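Local coordinates for protein angiotensin-converting enzyme (Anopheles gambiae, PDB 6S1Y) that probably acts as a zinc-dependent dipeptidyl carboxypeptidase of the angiotensin-converting enzyme family, removing dipeptides from the C-terminal end of short peptides, at residues A[431-443]-A[455-467]. Residues are numbered along the deposited sequence; the frame is centred on the assembly and turned at random.
Sequences FLPFAYTLDKYRW and YNCKFWEMRSRYS
Tyr441 reaches across to helix 455-467 and gives its hydroxyl hydrogen to the backbone carbonyl of Tyr455, OH to O 2.7 Å, arriving from above the carbonyl plane. That carbonyl, in the first turn of its helix, receives a weak bond from Phe459 N, and the phenol, long enough to span the gap, gives it a much shorter one. With chi1 at 175° the Tyr441 ring swings away from its own N and lays one face on the edge of Phe459 (CD1), a T-shaped pair.

Nearer the ligand pocket, to which Phe431 belongs, Arg463 folds back through chi2 and chi3. Its NH1 gives a good in-plane bond to Ser467 OG (2.8 Å) and a weak one to Thr437 OG1 (3.3 Å). Thr437 spends its own hydrogen on Phe434 O, which also accepts from Leu438 N. Phe434 CD1 stands over the guanidinium face, 3.4 Å from Arg463 NH2.

Between these sites flexible Met462 lays CE on Lys440 CB and on backbone Thr437 O and Tyr441 N, already bonded to each other. Toward the Pro433 end the Tyr436 edge meets the Tyr466 face; Tyr436 OH bonds to Asp208 and accepts from Lys440 NZ. The segment axes, roughly antiparallel at 151°, approach to 9.0 Å. Just two hydrogen bonds, one weak, cross between them, so aromatic and aliphatic packing carries most of the contact, while most polar bonds form within each helix or to neighbouring parts of the fold.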
loop_
_atom_site.group_PDB
_atom_site.type_symbol
_atom_site.label_atom_id
_atom_site.label_comp_id
_atom_site.label_asym_id
_atom_site.label_seq_id
_atom_site.Cartn_x
_atom_site.Cartn_y
_atom_site.Cartn_z
ATOM N N PHE A 431 4.911 -9.560 2.599
ATOM C CA PHE A 431 4.899 -8.197 2.055
ATOM C C PHE A 431 5.815 -7.263 2.847
ATOM O O PHE A 431 6.368 -6.308 2.287
ATOM C CB PHE A 431 3.440 -7.711 2.023
ATOM C CG PHE A 431 3.277 -6.275 1.641
ATOM C CD1 PHE A 431 3.268 -5.893 0.318
ATOM C CD2 PHE A 431 3.086 -5.316 2.609
ATOM C CE1 PHE A 431 3.124 -4.578 -0.032
ATOM C CE2 PHE A 431 2.954 -3.986 2.264
ATOM C CZ PHE A 431 2.976 -3.627 0.943
ATOM N N LEU A 432 6.019 -7.522 4.122
ATOM C CA LEU A 432 6.817 -6.600 4.933
ATOM C C LEU A 432 8.246 -6.454 4.442
ATOM O O LEU A 432 8.684 -5.310 4.225
ATOM C CB LEU A 432 6.764 -7.042 6.400
ATOM C CG LEU A 432 5.379 -6.732 6.981
ATOM C CD1 LEU A 432 4.876 -7.835 7.824
ATOM C CD2 LEU A 432 5.427 -5.454 7.794
ATOM N N PRO A 433 9.007 -7.524 4.214
ATOM C CA PRO A 433 10.331 -7.334 3.606
ATOM C C PRO A 433 10.270 -6.618 2.275
ATOM O O PRO A 433 11.152 -5.804 1.974
ATOM C CB PRO A 433 10.866 -8.769 3.463
ATOM C CG PRO A 433 10.025 -9.591 4.470
ATOM C CD PRO A 433 8.697 -8.936 4.486
ATOM N N PHE A 434 9.271 -6.902 1.448
ATOM C CA PHE A 434 9.143 -6.179 0.194
ATOM C C PHE A 434 8.990 -4.687 0.443
ATOM O O PHE A 434 9.714 -3.877 -0.136
ATOM C CB PHE A 434 7.944 -6.694 -0.596
ATOM C CG PHE A 434 7.657 -5.896 -1.836
ATOM C CD1 PHE A 434 8.317 -6.177 -3.027
ATOM C CD2 PHE A 434 6.731 -4.880 -1.814
ATOM C CE1 PHE A 434 8.044 -5.462 -4.168
ATOM C CE2 PHE A 434 6.458 -4.154 -2.949
ATOM C CZ PHE A 434 7.112 -4.445 -4.130
ATOM N N ALA A 435 8.004 -4.300 1.263
ATOM C CA ALA A 435 7.735 -2.880 1.493
ATOM C C ALA A 435 8.970 -2.190 2.054
ATOM O O ALA A 435 9.314 -1.082 1.633
ATOM C CB ALA A 435 6.545 -2.722 2.439
ATOM N N TYR A 436 9.678 -2.859 2.969
ATOM C CA TYR A 436 10.915 -2.323 3.528
ATOM C C TYR A 436 11.937 -2.000 2.438
ATOM O O TYR A 436 12.526 -0.915 2.436
ATOM C CB TYR A 436 11.504 -3.333 4.522
ATOM C CG TYR A 436 12.834 -2.951 5.140
ATOM C CD1 TYR A 436 12.933 -1.907 6.058
ATOM C CD2 TYR A 436 13.994 -3.673 4.846
ATOM C CE1 TYR A 436 14.162 -1.588 6.641
ATOM C CE2 TYR A 436 15.199 -3.360 5.419
ATOM C CZ TYR A 436 15.290 -2.314 6.309
ATOM O OH TYR A 436 16.519 -2.016 6.882
ATOM N N THR A 437 12.161 -2.928 1.501
ATOM C CA THR A 437 13.220 -2.725 0.521
ATOM C C THR A 437 12.918 -1.568 -0.426
ATOM O O THR A 437 13.843 -0.964 -0.969
ATOM C CB THR A 437 13.461 -3.988 -0.311
ATOM O OG1 THR A 437 12.229 -4.400 -0.900
ATOM C CG2 THR A 437 13.987 -5.122 0.538
ATOM N N LEU A 438 11.647 -1.266 -0.673
ATOM C CA LEU A 438 11.346 -0.213 -1.642
ATOM C C LEU A 438 11.799 1.161 -1.142
ATOM O O LEU A 438 12.356 1.954 -1.912
ATOM C CB LEU A 438 9.857 -0.183 -1.967
ATOM C CG LEU A 438 9.332 -1.131 -3.035
ATOM C CD1 LEU A 438 8.025 -0.581 -3.586
ATOM C CD2 LEU A 438 10.342 -1.295 -4.160
ATOM N N ASP A 439 11.542 1.482 0.124
ATOM C CA ASP A 439 12.006 2.774 0.605
ATOM C C ASP A 439 13.435 2.730 1.108
ATOM O O ASP A 439 14.150 3.731 0.980
ATOM C CB ASP A 439 11.040 3.323 1.654
ATOM C CG ASP A 439 9.835 4.046 0.989
ATOM O OD1 ASP A 439 9.772 4.027 -0.258
ATOM O OD2 ASP A 439 8.983 4.643 1.687
ATOM N N LYS A 440 13.916 1.600 1.619
ATOM C CA LYS A 440 15.345 1.541 1.914
ATOM C C LYS A 440 16.129 1.828 0.646
ATOM O O LYS A 440 17.083 2.603 0.661
ATOM C CB LYS A 440 15.723 0.186 2.512
ATOM C CG LYS A 440 17.132 0.095 3.066
ATOM C CD LYS A 440 17.509 -1.368 3.378
ATOM C CE LYS A 440 18.925 -1.518 3.998
ATOM N NZ LYS A 440 18.953 -1.104 5.419
ATOM N N TYR A 441 15.691 1.269 -0.483
ATOM C CA TYR A 441 16.335 1.578 -1.753
ATOM C C TYR A 441 16.187 3.054 -2.097
ATOM O O TYR A 441 17.168 3.719 -2.462
ATOM C CB TYR A 441 15.756 0.719 -2.870
ATOM C CG TYR A 441 16.298 1.061 -4.227
ATOM C CD1 TYR A 441 17.540 0.613 -4.623
ATOM C CD2 TYR A 441 15.570 1.838 -5.120
ATOM C CE1 TYR A 441 18.046 0.923 -5.863
ATOM C CE2 TYR A 441 16.071 2.143 -6.370
ATOM C CZ TYR A 441 17.307 1.680 -6.734
ATOM O OH TYR A 441 17.802 1.976 -7.981
ATOM N N ARG A 442 14.967 3.590 -2.005
ATOM C CA ARG A 442 14.779 4.972 -2.439
ATOM C C ARG A 442 15.465 5.944 -1.489
ATOM O O ARG A 442 16.029 6.949 -1.934
ATOM C CB ARG A 442 13.288 5.283 -2.596
ATOM C CG ARG A 442 12.718 4.627 -3.849
ATOM C CD ARG A 442 11.312 5.126 -4.245
ATOM N NE ARG A 442 10.251 4.717 -3.325
ATOM C CZ ARG A 442 8.954 4.997 -3.486
ATOM N NH1 ARG A 442 8.502 5.707 -4.527
ATOM N NH2 ARG A 442 8.095 4.565 -2.589
ATOM N N TRP A 443 15.466 5.662 -0.182
ATOM C CA TRP A 443 16.252 6.492 0.727
ATOM C C TRP A 443 17.713 6.532 0.290
ATOM O O TRP A 443 18.368 7.580 0.370
ATOM C CB TRP A 443 16.185 5.974 2.159
ATOM C CG TRP A 443 14.849 5.969 2.749
ATOM C CD1 TRP A 443 13.775 6.701 2.349
ATOM C CD2 TRP A 443 14.409 5.176 3.855
ATOM N NE1 TRP A 443 12.687 6.417 3.145
ATOM C CE2 TRP A 443 13.045 5.483 4.073
ATOM C CE3 TRP A 443 15.034 4.237 4.693
ATOM C CZ2 TRP A 443 12.296 4.884 5.082
ATOM C CZ3 TRP A 443 14.279 3.630 5.698
ATOM C CH2 TRP A 443 12.931 3.954 5.883
ATOM N N TYR A 455 22.353 1.778 -10.049
ATOM C CA TYR A 455 20.938 1.834 -9.679
ATOM C C TYR A 455 20.285 0.453 -9.724
ATOM O O TYR A 455 19.546 0.071 -8.808
ATOM C CB TYR A 455 20.188 2.781 -10.616
ATOM C CG TYR A 455 20.136 4.242 -10.216
ATOM C CD1 TYR A 455 20.591 4.688 -8.992
ATOM C CD2 TYR A 455 19.590 5.167 -11.081
ATOM C CE1 TYR A 455 20.517 6.032 -8.661
ATOM C CE2 TYR A 455 19.504 6.497 -10.757
ATOM C CZ TYR A 455 19.953 6.926 -9.564
ATOM O OH TYR A 455 19.839 8.266 -9.307
ATOM N N ASN A 456 20.544 -0.319 -10.779
ATOM C CA ASN A 456 19.759 -1.527 -10.941
ATOM C C ASN A 456 20.280 -2.665 -10.078
ATOM O O ASN A 456 19.485 -3.382 -9.456
ATOM C CB ASN A 456 19.703 -1.957 -12.404
ATOM C CG ASN A 456 18.396 -2.708 -12.729
ATOM O OD1 ASN A 456 17.336 -2.427 -12.142
ATOM N ND2 ASN A 456 18.474 -3.679 -13.642
ATOM N N CYS A 457 21.600 -2.853 -10.000
ATOM C CA CYS A 457 22.077 -3.996 -9.228
ATOM C C CYS A 457 21.978 -3.761 -7.720
ATOM O O CYS A 457 21.796 -4.726 -6.977
ATOM C CB CYS A 457 23.490 -4.380 -9.685
ATOM S SG CYS A 457 23.434 -5.227 -11.392
ATOM N N LYS A 458 22.024 -2.520 -7.237
ATOM C CA LYS A 458 21.747 -2.313 -5.817
ATOM C C LYS A 458 20.268 -2.532 -5.500
ATOM O O LYS A 458 19.925 -2.965 -4.395
ATOM C CB LYS A 458 22.203 -0.919 -5.369
ATOM C CG LYS A 458 23.725 -0.841 -5.061
ATOM C CD LYS A 458 24.087 -1.674 -3.836
ATOM C CE LYS A 458 25.538 -1.466 -3.367
ATOM N NZ LYS A 458 25.668 -1.690 -1.884
ATOM N N PHE A 459 19.377 -2.287 -6.461
ATOM C CA PHE A 459 17.972 -2.641 -6.275
ATOM C C PHE A 459 17.802 -4.148 -6.123
ATOM O O PHE A 459 17.313 -4.639 -5.095
ATOM C CB PHE A 459 17.159 -2.132 -7.452
ATOM C CG PHE A 459 15.708 -2.535 -7.411
ATOM C CD1 PHE A 459 14.830 -1.937 -6.512
ATOM C CD2 PHE A 459 15.215 -3.454 -8.314
ATOM C CE1 PHE A 459 13.484 -2.282 -6.488
ATOM C CE2 PHE A 459 13.890 -3.802 -8.306
ATOM C CZ PHE A 459 13.012 -3.216 -7.378
ATOM N N TRP A 460 18.227 -4.910 -7.134
ATOM C CA TRP A 460 18.022 -6.351 -7.084
ATOM C C TRP A 460 18.851 -7.003 -5.981
ATOM O O TRP A 460 18.466 -8.050 -5.455
ATOM C CB TRP A 460 18.343 -6.974 -8.441
ATOM C CG TRP A 460 17.326 -6.630 -9.489
ATOM C CD1 TRP A 460 17.525 -5.938 -10.659
ATOM C CD2 TRP A 460 15.932 -6.963 -9.455
ATOM N NE1 TRP A 460 16.321 -5.819 -11.359
ATOM C CE2 TRP A 460 15.335 -6.431 -10.631
ATOM C CE3 TRP A 460 15.124 -7.648 -8.542
ATOM C CZ2 TRP A 460 13.987 -6.587 -10.911
ATOM C CZ3 TRP A 460 13.773 -7.785 -8.827
ATOM C CH2 TRP A 460 13.227 -7.260 -10.004
ATOM N N GLU A 461 19.973 -6.393 -5.596
ATOM C CA GLU A 461 20.750 -6.928 -4.484
ATOM C C GLU A 461 19.968 -6.797 -3.183
ATOM O O GLU A 461 19.926 -7.738 -2.379
ATOM C CB GLU A 461 22.117 -6.218 -4.388
ATOM C CG GLU A 461 22.944 -6.612 -3.162
ATOM C CD GLU A 461 24.231 -5.783 -3.010
ATOM O OE1 GLU A 461 24.191 -4.730 -2.334
ATOM O OE2 GLU A 461 25.270 -6.176 -3.586
ATOM N N MET A 462 19.322 -5.647 -2.966
ATOM C CA MET A 462 18.512 -5.489 -1.759
ATOM C C MET A 462 17.285 -6.403 -1.787
ATOM O O MET A 462 16.936 -7.008 -0.772
ATOM C CB MET A 462 18.096 -4.021 -1.599
ATOM C CG MET A 462 19.227 -3.103 -1.099
ATOM S SD MET A 462 18.719 -1.372 -0.838
ATOM C CE MET A 462 17.117 -1.722 -0.201
ATOM N N ARG A 463 16.619 -6.525 -2.939
ATOM C CA ARG A 463 15.476 -7.438 -3.007
ATOM C C ARG A 463 15.905 -8.862 -2.653
ATOM O O ARG A 463 15.180 -9.595 -1.960
ATOM C CB ARG A 463 14.831 -7.400 -4.400
ATOM C CG ARG A 463 14.283 -6.030 -4.849
ATOM C CD ARG A 463 12.925 -5.668 -4.232
ATOM N NE ARG A 463 11.964 -6.736 -4.476
ATOM C CZ ARG A 463 11.488 -7.547 -3.532
ATOM N NH1 ARG A 463 11.828 -7.401 -2.244
ATOM N NH2 ARG A 463 10.672 -8.505 -3.889
ATOM N N SER A 464 17.076 -9.284 -3.124
ATOM C CA SER A 464 17.557 -10.617 -2.786
ATOM C C SER A 464 17.864 -10.715 -1.297
ATOM O O SER A 464 17.457 -11.679 -0.637
ATOM C CB SER A 464 18.790 -10.953 -3.633
ATOM O OG SER A 464 19.342 -12.205 -3.275
ATOM N N ARG A 465 18.529 -9.715 -0.733
ATOM C CA ARG A 465 18.937 -9.815 0.671
ATOM C C ARG A 465 17.732 -9.966 1.589
ATOM O O ARG A 465 17.701 -10.839 2.464
ATOM C CB ARG A 465 19.767 -8.603 1.078
ATOM C CG ARG A 465 19.959 -8.503 2.592
ATOM C CD ARG A 465 21.257 -7.798 2.989
ATOM N NE ARG A 465 21.357 -7.721 4.454
ATOM C CZ ARG A 465 21.781 -8.718 5.236
ATOM N NH1 ARG A 465 21.833 -8.553 6.549
ATOM N NH2 ARG A 465 22.166 -9.873 4.705
ATOM N N TYR A 466 16.708 -9.148 1.394
ATOM C CA TYR A 466 15.619 -9.143 2.351
ATOM C C TYR A 466 14.436 -10.015 1.947
ATOM O O TYR A 466 13.708 -10.478 2.840
ATOM C CB TYR A 466 15.179 -7.704 2.612
ATOM C CG TYR A 466 16.270 -6.923 3.311
ATOM C CD1 TYR A 466 16.512 -7.097 4.669
ATOM C CD2 TYR A 466 17.096 -6.048 2.606
ATOM C CE1 TYR A 466 17.529 -6.396 5.310
ATOM C CE2 TYR A 466 18.119 -5.357 3.246
ATOM C CZ TYR A 466 18.319 -5.537 4.594
ATOM O OH TYR A 466 19.330 -4.863 5.233
ATOM N N SER A 467 14.241 -10.299 0.652
ATOM C CA SER A 467 13.096 -11.116 0.255
ATOM C C SER A 467 13.490 -12.452 -0.336
ATOM O O SER A 467 12.644 -13.333 -0.432
ATOM C CB SER A 467 12.225 -10.390 -0.773
ATOM O OG SER A 467 11.569 -9.306 -0.174
#